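Local coordinates for histidinol dehydrogenase (Elizabethkingia anophelis NUHP1, PDB 6AN0), which probably catalyses the two successive NAD-dependent oxidations that take L-histidinol through its aldehyde to L-histidine, ending histidine biosynthesis, with one zinc ion per subunit, at residues S103-K108 against A151-C156; K108-T113 against N118-A123; K211-G216 against D388-K393. One frame throughout, in Å; residues are numbered along the deposited sequence.

Interactions 1 and 2 share Lys108 and have centres about 17 Å apart; along the chain the hairpin of interaction 2 is nested in the loop that interaction 1 closes. Interaction 3 lies nearer the centre of the subunit, its centre about 13 Å from that of interaction 1 and 24 Å from that of interaction 2. A bound histidine ties the three together: Glu106, Asn107 and Lys108, then Arg121, Glu122 and Ala123, and finally Lys393 form its pocket. Across this pocket Glu106 OE1 makes a 2.9 Å salt bridge with Lys393 NZ. The pocket shares no residue with the zinc site of His266 and Asp364.

Interaction 1 (S103-K108 against A151-C156); sequences SQKENK and AQLAGC. With HIS (histidine), chain U.
Lys105 reaches across to the end of helix 142-154 and meets Leu153 through the last two atoms of its side chain. Its CG stands anti to the carbonyl carbon (chi1 -61°), and with every later torsion near 180° the chain is a straight arm that brings the ammonium group to the backbone carbonyl of Leu153. The closer-packed part is small: the methylene CE of Lys105 lies 4.4 Å from Leu153 CB, and the remainder of the leucine side chain turns to His101 and Ala102 of helix 84-102. The polar part is looser. Lys105 NZ gives Leu153 O only a weak hydrogen bond of 3.3 Å, and a water on the same pair of atoms completes a triangle, accepting from the ammonium group and donating to Leu153 O over 3.1 Å. Lys105 is exposed, and the two segments together bury no more than 84 Å², so solvent takes a real share in this bridge.

Farther along 103-108 the chain serves other partners. The carbonyl O of Glu106 accepts a 3.1 Å hydrogen bond from the amino N of the bound histidine, and the carboxylate of Glu106 is paired with Lys393. Ser103 and Gln104 pack on Ile111 and Arg121 of the second subunit.

In segment 151-156, Gly155 takes a positive phi of 91° and turns the chain out of the helix; Gly155 N bonds back to Gln152 O (3.0 Å) and Cys156 N to Ala151 O (3.2 Å). A positive ammonium group beside the carbonyls of a final helical turn would probably be favoured by the helix dipole. The contact is thus a lysine, helped by water, at a helix C-terminus closed by a Schellman motif.

Interaction 2 (K108-T113 against N118-A123); sequences KNIIET and NCWREA. With HIS (histidine), chain U.
Asn118 begins the contact opposite Glu112, its OD1 3.4 Å from Glu112 CB, while its own CB leans on the CG2 methyl of Ile110. Next comes Cys119, which forms the antiparallel hydrogen-bonded pair of the hairpin with Ile111: Ile111 N to Cys119 O and Cys119 N to Ile111 O are both 2.9 Å, and both nearly straight. Trp120 has its CG placed between the backbone N and the carbonyl carbon (chi1 68°), which turns the indole against the side chains of Lys108 and Ile110. Lys108 CE sits over one face, 3.8 Å from the centroid of the five-membered ring and 22° off its normal, and Ile110 CG1 touches the benzo part obliquely. In the ring plane, Trp120 NE1 donates to the anti lone pair of Glu122 OE2 (3.0 Å). At Arg121 the two chains have parted, and a water donates to Arg121 O while accepting from Asn109 N. The same carbonyl takes a weak bond from ND1 of the bound histidine. Glu122 OE2 also has a long salt bridge of 3.6 Å to Lys108 NZ, whereas OE1 pairs with Arg124. Ala123 N then donates to the ligand's carboxylate O (3.1 Å). With an indole N-H, a lysine and an arginine around it, the carboxylate of Glu122 is probably kept ionised and restricted in its rotation.

Interaction 3 (K211-G216 against D388-K393); sequences KIFGPG and DSFIKK. With HIS (histidine), chain U; EDO (1,2-ethanediol), chain D; EDO (1,2-ethanediol), chain E.
The rings of Phe213 and Phe390 form an offset stack, with centroids 4.2 Å apart and planes 8° from parallel. Each lays its rim over the other's face: CZ of Phe213 and CE1 of Phe390 are the closest pair, at 3.4 Å. At the edge of the Phe213 ring, in its plane, lies the carbonyl O of Ser389, 3.4 Å from Phe213 CZ, and Ser389 CB approaches Phe213 CE1 to 3.7 Å. The carbonyl and CB of Ser389 thus fit against the rim.

That carbonyl oxygen has a stronger partner in Lys211. The lysine chain is fully extended, CG anti to the backbone N (chi1 -172°), and its NZ donates to Ser389 O over 2.9 Å, tilted 17° from the carbonyl plane. A 1,2-ethanediol, probably from the crystallisation liquor, spans the polar side: its O1 is hydrogen-bonded to Ser389 OG at 2.8 Å, and its O2 takes a weak bond from Lys211 NZ.

Strand 211-213 bonds through Lys211 and Phe213 to Gly130 of strand 117-132, and through Ile212 to Ala233 of strand 233-234. The Phe213 backbone also bonds to that of Tyr132, which probably binds NAD(+) and whose side chain is about 7 Å from that of Phe213. Phe390, just ahead of strand 391-399, bonds through its backbone to Ile126 of strand 117-132, and its ring packs on Pro150, Ala151 and Ala154 of helix 142-154.

Interaction 1 (S103-K108 against A151-C156)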
loop_
_atom_site.group_PDB
_atom_site.type_symbol
_atom_site.label_atom_id
_atom_site.label_comp_id
_atom_site.label_asym_id
_atom_site.label_seq_id
_atom_site.Cartn_x
_atom_site.Cartn_y
_atom_site.Cartn_z
ATOM N N SER A 103 -10.270 15.169 -7.789
ATOM C CA SER A 103 -9.525 16.235 -7.115
ATOM C C SER A 103 -8.227 15.722 -6.504
ATOM O O SER A 103 -7.358 16.522 -6.154
ATOM C CB SER A 103 -10.386 16.890 -6.025
ATOM O OG SER A 103 -10.511 16.043 -4.874
ATOM N N GLN A 104 -8.076 14.404 -6.376
ATOM C CA GLN A 104 -6.896 13.816 -5.753
ATOM C C GLN A 104 -5.707 13.728 -6.703
ATOM O O GLN A 104 -4.606 13.372 -6.260
ATOM C CB GLN A 104 -7.249 12.423 -5.194
ATOM C CG GLN A 104 -8.378 12.480 -4.140
ATOM C CD GLN A 104 -8.894 11.100 -3.737
ATOM O OE1 GLN A 104 -8.478 10.084 -4.299
ATOM N NE2 GLN A 104 -9.800 11.060 -2.760
ATOM N N LYS A 105 -5.894 14.058 -7.981
ATOM C CA LYS A 105 -4.784 14.051 -8.927
ATOM C C LYS A 105 -3.793 15.144 -8.549
ATOM O O LYS A 105 -4.185 16.263 -8.222
ATOM C CB LYS A 105 -5.288 14.284 -10.357
ATOM C CG LYS A 105 -6.254 13.213 -10.862
ATOM C CD LYS A 105 -6.632 13.407 -12.334
ATOM C CE LYS A 105 -7.479 12.237 -12.813
ATOM N NZ LYS A 105 -7.748 12.229 -14.278
ATOM N N GLU A 106 -2.509 14.813 -8.589
ATOM C CA GLU A 106 -1.455 15.745 -8.210
ATOM C C GLU A 106 -0.861 16.413 -9.441
ATOM O O GLU A 106 -0.878 15.856 -10.543
ATOM C CB GLU A 106 -0.349 15.020 -7.445
ATOM C CG GLU A 106 -0.802 14.424 -6.135
ATOM C CD GLU A 106 0.356 13.836 -5.368
ATOM O OE1 GLU A 106 0.866 12.768 -5.785
ATOM O OE2 GLU A 106 0.779 14.466 -4.373
ATOM N N ASN A 107 -0.325 17.613 -9.245
ATOM C CA ASN A 107 0.380 18.313 -10.310
ATOM C C ASN A 107 1.858 17.953 -10.273
ATOM O O ASN A 107 2.431 17.754 -9.198
ATOM C CB ASN A 107 0.209 19.825 -10.176
ATOM C CG ASN A 107 -1.215 20.271 -10.413
ATOM O OD1 ASN A 107 -1.910 19.731 -11.277
ATOM N ND2 ASN A 107 -1.664 21.253 -9.643
ATOM N N LYS A 108 2.464 17.854 -11.453
ATOM C CA LYS A 108 3.898 17.616 -11.537
ATOM C C LYS A 108 4.642 18.792 -10.924
ATOM O O LYS A 108 4.307 19.954 -11.167
ATOM C CB LYS A 108 4.318 17.412 -12.996
ATOM C CG LYS A 108 5.816 17.245 -13.233
ATOM C CD LYS A 108 6.060 16.754 -14.657
ATOM C CE LYS A 108 7.444 17.105 -15.152
ATOM N NZ LYS A 108 7.630 16.627 -16.554
ATOM N N ALA A 151 -10.627 3.798 -10.551
ATOM C CA ALA A 151 -9.880 3.048 -11.556
ATOM C C ALA A 151 -9.946 3.733 -12.914
ATOM O O ALA A 151 -8.935 3.837 -13.618
ATOM C CB ALA A 151 -10.420 1.613 -11.661
ATOM N N GLN A 152 -11.137 4.181 -13.314
ATOM C CA GLN A 152 -11.266 4.858 -14.599
ATOM C C GLN A 152 -10.511 6.177 -14.597
ATOM O O GLN A 152 -9.800 6.489 -15.558
ATOM C CB GLN A 152 -12.747 5.069 -14.942
ATOM C CG GLN A 152 -13.502 3.778 -15.250
ATOM C CD GLN A 152 -13.144 3.170 -16.612
ATOM O OE1 GLN A 152 -12.010 3.291 -17.093
ATOM N NE2 GLN A 152 -14.122 2.520 -17.241
ATOM N N LEU A 153 -10.617 6.941 -13.508
ATOM C CA LEU A 153 -9.951 8.236 -13.433
ATOM C C LEU A 153 -8.440 8.106 -13.492
ATOM O O LEU A 153 -7.763 8.982 -14.049
ATOM C CB LEU A 153 -10.352 8.959 -12.149
ATOM C CG LEU A 153 -11.738 9.606 -12.132
ATOM C CD1 LEU A 153 -12.064 10.004 -10.698
ATOM C CD2 LEU A 153 -11.763 10.827 -13.048
ATOM N N ALA A 154 -7.897 7.034 -12.909
ATOM C CA ALA A 154 -6.462 6.781 -12.940
ATOM C C ALA A 154 -5.952 6.422 -14.332
ATOM O O ALA A 154 -4.741 6.512 -14.575
ATOM C CB ALA A 154 -6.113 5.646 -11.967
ATOM N N GLY A 155 -6.833 6.013 -15.241
ATOM C CA GLY A 155 -6.404 5.570 -16.557
ATOM C C GLY A 155 -6.130 4.086 -16.660
ATOM O O GLY A 155 -5.438 3.660 -17.593
ATOM N N CYS A 156 -6.642 3.286 -15.727
ATOM C CA CYS A 156 -6.456 1.838 -15.780
ATOM C C CYS A 156 -7.151 1.265 -17.018
ATOM O O CYS A 156 -8.351 1.473 -17.211
ATOM C CB CYS A 156 -7.010 1.196 -14.506
ATOM S SG CYS A 156 -6.271 1.850 -12.962
HETATM N N HIS U . 2.002 15.042 -11.433
HETATM C CA HIS U . 2.060 13.623 -11.727
HETATM C C HIS U . 1.861 13.327 -13.211
HETATM O O HIS U . 1.300 12.288 -13.576
HETATM C CB HIS U . 1.023 12.877 -10.896
HETATM C CG HIS U . 1.559 12.345 -9.605
HETATM N ND1 HIS U . 2.880 12.478 -9.239
HETATM C CD2 HIS U . 0.955 11.677 -8.596
HETATM C CE1 HIS U . 3.065 11.920 -8.058
HETATM N NE2 HIS U . 1.912 11.432 -7.644
HETATM O OXT HIS U . 2.269 14.108 -14.076
HETATM O O HOH W 1 -8.974 10.973 -16.034
#

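Interaction 2 (K108-T113 against N118-A123)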
loop_
_atom_site.group_PDB
_atom_site.type_symbol
_atom_site.label_atom_id
_atom_site.label_comp_id
_atom_site.label_asym_id
_atom_site.label_seq_id
_atom_site.Cartn_x
_atom_site.Cartn_y
_atom_site.Cartn_z
ATOM N N LYS A 108 2.464 17.854 -11.453
ATOM C CA LYS A 108 3.898 17.616 -11.537
ATOM C C LYS A 108 4.642 18.792 -10.924
ATOM O O LYS A 108 4.307 19.954 -11.167
ATOM C CB LYS A 108 4.318 17.412 -12.996
ATOM C CG LYS A 108 5.816 17.245 -13.233
ATOM C CD LYS A 108 6.060 16.754 -14.657
ATOM C CE LYS A 108 7.444 17.105 -15.152
ATOM N NZ LYS A 108 7.630 16.627 -16.554
ATOM N N ASN A 109 5.643 18.486 -10.109
ATOM C CA ASN A 109 6.324 19.504 -9.309
ATOM C C ASN A 109 7.821 19.206 -9.345
ATOM O O ASN A 109 8.307 18.369 -8.579
ATOM C CB ASN A 109 5.787 19.501 -7.881
ATOM C CG ASN A 109 6.282 20.682 -7.071
ATOM O OD1 ASN A 109 6.779 21.657 -7.626
ATOM N ND2 ASN A 109 6.147 20.598 -5.752
ATOM N N ILE A 110 8.554 19.899 -10.215
ATOM C CA ILE A 110 9.982 19.629 -10.364
ATOM C C ILE A 110 10.758 20.305 -9.238
ATOM O O ILE A 110 10.675 21.523 -9.039
ATOM C CB ILE A 110 10.496 20.067 -11.742
ATOM C CG1 ILE A 110 9.824 19.229 -12.835
ATOM C CG2 ILE A 110 12.009 19.859 -11.820
ATOM C CD1 ILE A 110 10.173 19.669 -14.247
ATOM N N ILE A 111 11.514 19.506 -8.493
ATOM C CA ILE A 111 12.247 19.955 -7.316
ATOM C C ILE A 111 13.720 20.018 -7.686
ATOM O O ILE A 111 14.300 19.010 -8.112
ATOM C CB ILE A 111 12.026 19.002 -6.125
ATOM C CG1 ILE A 111 10.528 18.772 -5.874
ATOM C CG2 ILE A 111 12.791 19.461 -4.882
ATOM C CD1 ILE A 111 9.735 20.028 -5.593
ATOM N N GLU A 112 14.343 21.177 -7.505
ATOM C CA GLU A 112 15.791 21.250 -7.676
ATOM C C GLU A 112 16.394 21.037 -6.297
ATOM O O GLU A 112 16.464 21.964 -5.488
ATOM C CB GLU A 112 16.231 22.580 -8.289
ATOM C CG GLU A 112 17.731 22.617 -8.637
ATOM C CD GLU A 112 18.184 23.946 -9.224
ATOM O OE1 GLU A 112 18.811 23.951 -10.308
ATOM O OE2 GLU A 112 17.914 24.977 -8.590
ATOM N N THR A 113 16.842 19.812 -6.020
ATOM C CA THR A 113 17.321 19.521 -4.669
ATOM C C THR A 113 18.638 20.217 -4.391
ATOM O O THR A 113 18.887 20.662 -3.264
ATOM C CB THR A 113 17.448 18.008 -4.464
ATOM O OG1 THR A 113 18.266 17.447 -5.498
ATOM C CG2 THR A 113 16.076 17.362 -4.529
ATOM N N ASN A 118 17.547 17.775 -10.710
ATOM C CA ASN A 118 16.102 17.957 -10.729
ATOM C C ASN A 118 15.422 16.605 -10.532
ATOM O O ASN A 118 15.728 15.646 -11.249
ATOM C CB ASN A 118 15.647 18.595 -12.045
ATOM C CG ASN A 118 15.970 20.078 -12.125
ATOM O OD1 ASN A 118 15.855 20.810 -11.138
ATOM N ND2 ASN A 118 16.382 20.526 -13.301
ATOM N N CYS A 119 14.491 16.543 -9.573
ATOM C CA CYS A 119 13.768 15.324 -9.219
ATOM C C CYS A 119 12.268 15.593 -9.206
ATOM O O CYS A 119 11.825 16.671 -8.819
ATOM C CB CYS A 119 14.172 14.787 -7.830
ATOM S SG CYS A 119 15.943 14.517 -7.572
ATOM N N TRP A 120 11.476 14.593 -9.587
ATOM C CA TRP A 120 10.030 14.758 -9.507
ATOM C C TRP A 120 9.384 13.387 -9.542
ATOM O O TRP A 120 10.062 12.366 -9.687
ATOM C CB TRP A 120 9.492 15.664 -10.630
ATOM C CG TRP A 120 9.572 15.097 -12.040
ATOM C CD1 TRP A 120 8.582 14.448 -12.723
ATOM C CD2 TRP A 120 10.694 15.170 -12.932
ATOM N NE1 TRP A 120 9.020 14.103 -13.983
ATOM C CE2 TRP A 120 10.310 14.540 -14.139
ATOM C CE3 TRP A 120 11.979 15.710 -12.832
ATOM C CZ2 TRP A 120 11.177 14.418 -15.228
ATOM C CZ3 TRP A 120 12.841 15.592 -13.923
ATOM C CH2 TRP A 120 12.429 14.955 -15.104
ATOM N N ARG A 121 8.068 13.369 -9.341
ATOM C CA ARG A 121 7.289 12.145 -9.466
ATOM C C ARG A 121 6.180 12.350 -10.477
ATOM O O ARG A 121 5.681 13.472 -10.659
ATOM C CB ARG A 121 6.639 11.702 -8.134
ATOM C CG ARG A 121 7.552 11.543 -6.962
ATOM C CD ARG A 121 6.842 10.704 -5.865
ATOM N NE ARG A 121 5.772 11.431 -5.174
ATOM C CZ ARG A 121 5.096 10.934 -4.140
ATOM N NH1 ARG A 121 5.358 9.702 -3.711
ATOM N NH2 ARG A 121 4.150 11.643 -3.547
ATOM N N GLU A 122 5.760 11.237 -11.090
ATOM C CA GLU A 122 4.596 11.201 -11.960
ATOM C C GLU A 122 3.800 9.938 -11.677
ATOM O O GLU A 122 4.374 8.870 -11.429
ATOM C CB GLU A 122 4.966 11.223 -13.444
ATOM C CG GLU A 122 5.830 12.399 -13.854
ATOM C CD GLU A 122 5.952 12.517 -15.360
ATOM O OE1 GLU A 122 5.098 11.960 -16.078
ATOM O OE2 GLU A 122 6.903 13.174 -15.826
ATOM N N ALA A 123 2.478 10.060 -11.769
ATOM C CA ALA A 123 1.592 8.918 -11.607
ATOM C C ALA A 123 1.434 8.174 -12.924
ATOM O O ALA A 123 1.433 8.769 -14.004
ATOM C CB ALA A 123 0.214 9.368 -11.115
HETATM N N HIS U . 2.002 15.042 -11.433
HETATM C CA HIS U . 2.060 13.623 -11.727
HETATM C C HIS U . 1.861 13.327 -13.211
HETATM O O HIS U . 1.300 12.288 -13.576
HETATM C CB HIS U . 1.023 12.877 -10.896
HETATM C CG HIS U . 1.559 12.345 -9.605
HETATM N ND1 HIS U . 2.880 12.478 -9.239
HETATM C CD2 HIS U . 0.955 11.677 -8.596
HETATM C CE1 HIS U . 3.065 11.920 -8.058
HETATM N NE2 HIS U . 1.912 11.432 -7.644
HETATM O OXT HIS U . 2.269 14.108 -14.076
HETATM O O HOH W 2 5.870 15.754 -9.108
HETATM O O HOH W 3 7.672 16.066 -7.445
#

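Interaction 3 (K211-G216 against D388-K393)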
loop_
_atom_site.group_PDB
_atom_site.type_symbol
_atom_site.label_atom_id
_atom_site.label_comp_id
_atom_site.label_asym_id
_atom_site.label_seq_id
_atom_site.Cartn_x
_atom_site.Cartn_y
_atom_site.Cartn_z
ATOM N N LYS A 211 -3.685 -5.960 -9.500
ATOM C CA LYS A 211 -4.144 -5.603 -8.162
ATOM C C LYS A 211 -5.631 -5.931 -8.069
ATOM O O LYS A 211 -6.388 -5.657 -9.006
ATOM C CB LYS A 211 -3.887 -4.115 -7.865
ATOM C CG LYS A 211 -4.148 -3.699 -6.420
ATOM C CD LYS A 211 -3.516 -2.318 -6.126
ATOM C CE LYS A 211 -3.793 -1.848 -4.699
ATOM N NZ LYS A 211 -3.024 -0.577 -4.391
ATOM N N ILE A 212 -6.041 -6.517 -6.938
ATOM C CA ILE A 212 -7.422 -6.948 -6.713
ATOM C C ILE A 212 -8.023 -6.146 -5.564
ATOM O O ILE A 212 -7.407 -6.022 -4.499
ATOM C CB ILE A 212 -7.488 -8.459 -6.416
ATOM C CG1 ILE A 212 -6.998 -9.265 -7.633
ATOM C CG2 ILE A 212 -8.903 -8.871 -5.979
ATOM C CD1 ILE A 212 -6.705 -10.762 -7.330
ATOM N N PHE A 213 -9.238 -5.634 -5.777
ATOM C CA PHE A 213 -9.963 -4.786 -4.839
ATOM C C PHE A 213 -11.288 -5.429 -4.445
ATOM O O PHE A 213 -11.921 -6.114 -5.254
ATOM C CB PHE A 213 -10.297 -3.431 -5.463
ATOM C CG PHE A 213 -9.110 -2.570 -5.736
ATOM C CD1 PHE A 213 -8.805 -1.516 -4.891
ATOM C CD2 PHE A 213 -8.305 -2.803 -6.848
ATOM C CE1 PHE A 213 -7.710 -0.696 -5.147
ATOM C CE2 PHE A 213 -7.211 -1.988 -7.106
ATOM C CZ PHE A 213 -6.914 -0.939 -6.259
ATOM N N GLY A 214 -11.740 -5.148 -3.223
ATOM C CA GLY A 214 -13.095 -5.468 -2.820
ATOM C C GLY A 214 -13.155 -6.500 -1.705
ATOM O O GLY A 214 -12.508 -7.542 -1.772
ATOM N N PRO A 215 -13.917 -6.220 -0.652
ATOM C CA PRO A 215 -14.036 -7.177 0.455
ATOM C C PRO A 215 -15.013 -8.305 0.154
ATOM O O PRO A 215 -15.827 -8.245 -0.767
ATOM C CB PRO A 215 -14.539 -6.307 1.616
ATOM C CG PRO A 215 -15.283 -5.200 0.950
ATOM C CD PRO A 215 -14.497 -4.906 -0.306
ATOM N N GLY A 216 -14.905 -9.353 0.956
ATOM C CA GLY A 216 -15.762 -10.514 0.844
ATOM C C GLY A 216 -15.715 -11.306 2.131
ATOM O O GLY A 216 -15.225 -10.830 3.158
ATOM N N ASP A 388 -5.039 7.170 -5.200
ATOM C CA ASP A 388 -3.703 6.638 -4.916
ATOM C C ASP A 388 -3.636 5.117 -5.020
ATOM O O ASP A 388 -2.556 4.558 -5.259
ATOM C CB ASP A 388 -3.255 6.998 -3.496
ATOM C CG ASP A 388 -3.295 8.486 -3.200
ATOM O OD1 ASP A 388 -3.881 9.262 -3.979
ATOM O OD2 ASP A 388 -2.743 8.868 -2.149
ATOM N N SER A 389 -4.752 4.429 -4.760
ATOM C CA SER A 389 -4.753 2.971 -4.745
ATOM C C SER A 389 -4.585 2.373 -6.132
ATOM O O SER A 389 -4.293 1.179 -6.244
ATOM C CB SER A 389 -6.060 2.437 -4.128
ATOM O OG SER A 389 -6.365 3.096 -2.918
ATOM N N PHE A 390 -4.781 3.164 -7.184
ATOM C CA PHE A 390 -4.864 2.637 -8.539
ATOM C C PHE A 390 -3.676 3.032 -9.403
ATOM O O PHE A 390 -3.675 2.755 -10.610
ATOM C CB PHE A 390 -6.174 3.102 -9.187
ATOM C CG PHE A 390 -7.404 2.525 -8.525
ATOM C CD1 PHE A 390 -7.931 1.307 -8.957
ATOM C CD2 PHE A 390 -8.004 3.180 -7.457
ATOM C CE1 PHE A 390 -9.057 0.766 -8.352
ATOM C CE2 PHE A 390 -9.126 2.649 -6.839
ATOM C CZ PHE A 390 -9.652 1.430 -7.293
ATOM N N ILE A 391 -2.660 3.669 -8.816
ATOM C CA ILE A 391 -1.534 4.208 -9.562
ATOM C C ILE A 391 -0.231 3.757 -8.919
ATOM O O ILE A 391 -0.196 3.303 -7.774
ATOM C CB ILE A 391 -1.580 5.751 -9.622
ATOM C CG1 ILE A 391 -1.560 6.323 -8.198
ATOM C CG2 ILE A 391 -2.824 6.202 -10.355
ATOM C CD1 ILE A 391 -1.351 7.847 -8.136
ATOM N N LYS A 392 0.850 3.905 -9.682
ATOM C CA LYS A 392 2.210 3.890 -9.173
ATOM C C LYS A 392 2.766 5.298 -9.325
ATOM O O LYS A 392 2.515 5.956 -10.338
ATOM C CB LYS A 392 3.098 2.899 -9.945
ATOM C CG LYS A 392 2.549 1.461 -10.109
ATOM C CD LYS A 392 1.824 1.240 -11.441
ATOM C CE LYS A 392 2.786 1.252 -12.633
ATOM N NZ LYS A 392 2.118 0.927 -13.936
ATOM N N LYS A 393 3.517 5.760 -8.324
ATOM C CA LYS A 393 4.176 7.061 -8.391
ATOM C C LYS A 393 5.641 6.812 -8.719
ATOM O O LYS A 393 6.404 6.339 -7.869
ATOM C CB LYS A 393 4.012 7.842 -7.087
ATOM C CG LYS A 393 2.534 8.089 -6.724
ATOM C CD LYS A 393 2.378 9.141 -5.616
ATOM C CE LYS A 393 0.904 9.353 -5.265
ATOM N NZ LYS A 393 0.716 10.387 -4.199
HETATM N N HIS U . 2.002 15.042 -11.433
HETATM C CA HIS U . 2.060 13.623 -11.727
HETATM C C HIS U . 1.861 13.327 -13.211
HETATM O O HIS U . 1.300 12.288 -13.576
HETATM C CB HIS U . 1.023 12.877 -10.896
HETATM C CG HIS U . 1.559 12.345 -9.605
HETATM N ND1 HIS U . 2.880 12.478 -9.239
HETATM C CD2 HIS U . 0.955 11.677 -8.596
HETATM C CE1 HIS U . 3.065 11.920 -8.058
HETATM N NE2 HIS U . 1.912 11.432 -7.644
HETATM O OXT HIS U . 2.269 14.108 -14.076
HETATM C C1 EDO D . -5.665 1.561 0.140
HETATM O O1 EDO D . -4.863 2.475 -0.620
HETATM C C2 EDO D . -6.112 0.503 -0.860
HETATM O O2 EDO D . -4.940 0.075 -1.538
HETATM C C1 EDO E . -14.219 -11.038 8.409
HETATM O O1 EDO E . -14.788 -12.355 8.349
HETATM C C2 EDO E . -14.119 -10.472 6.998
HETATM O O2 EDO E . -13.764 -11.532 6.103
#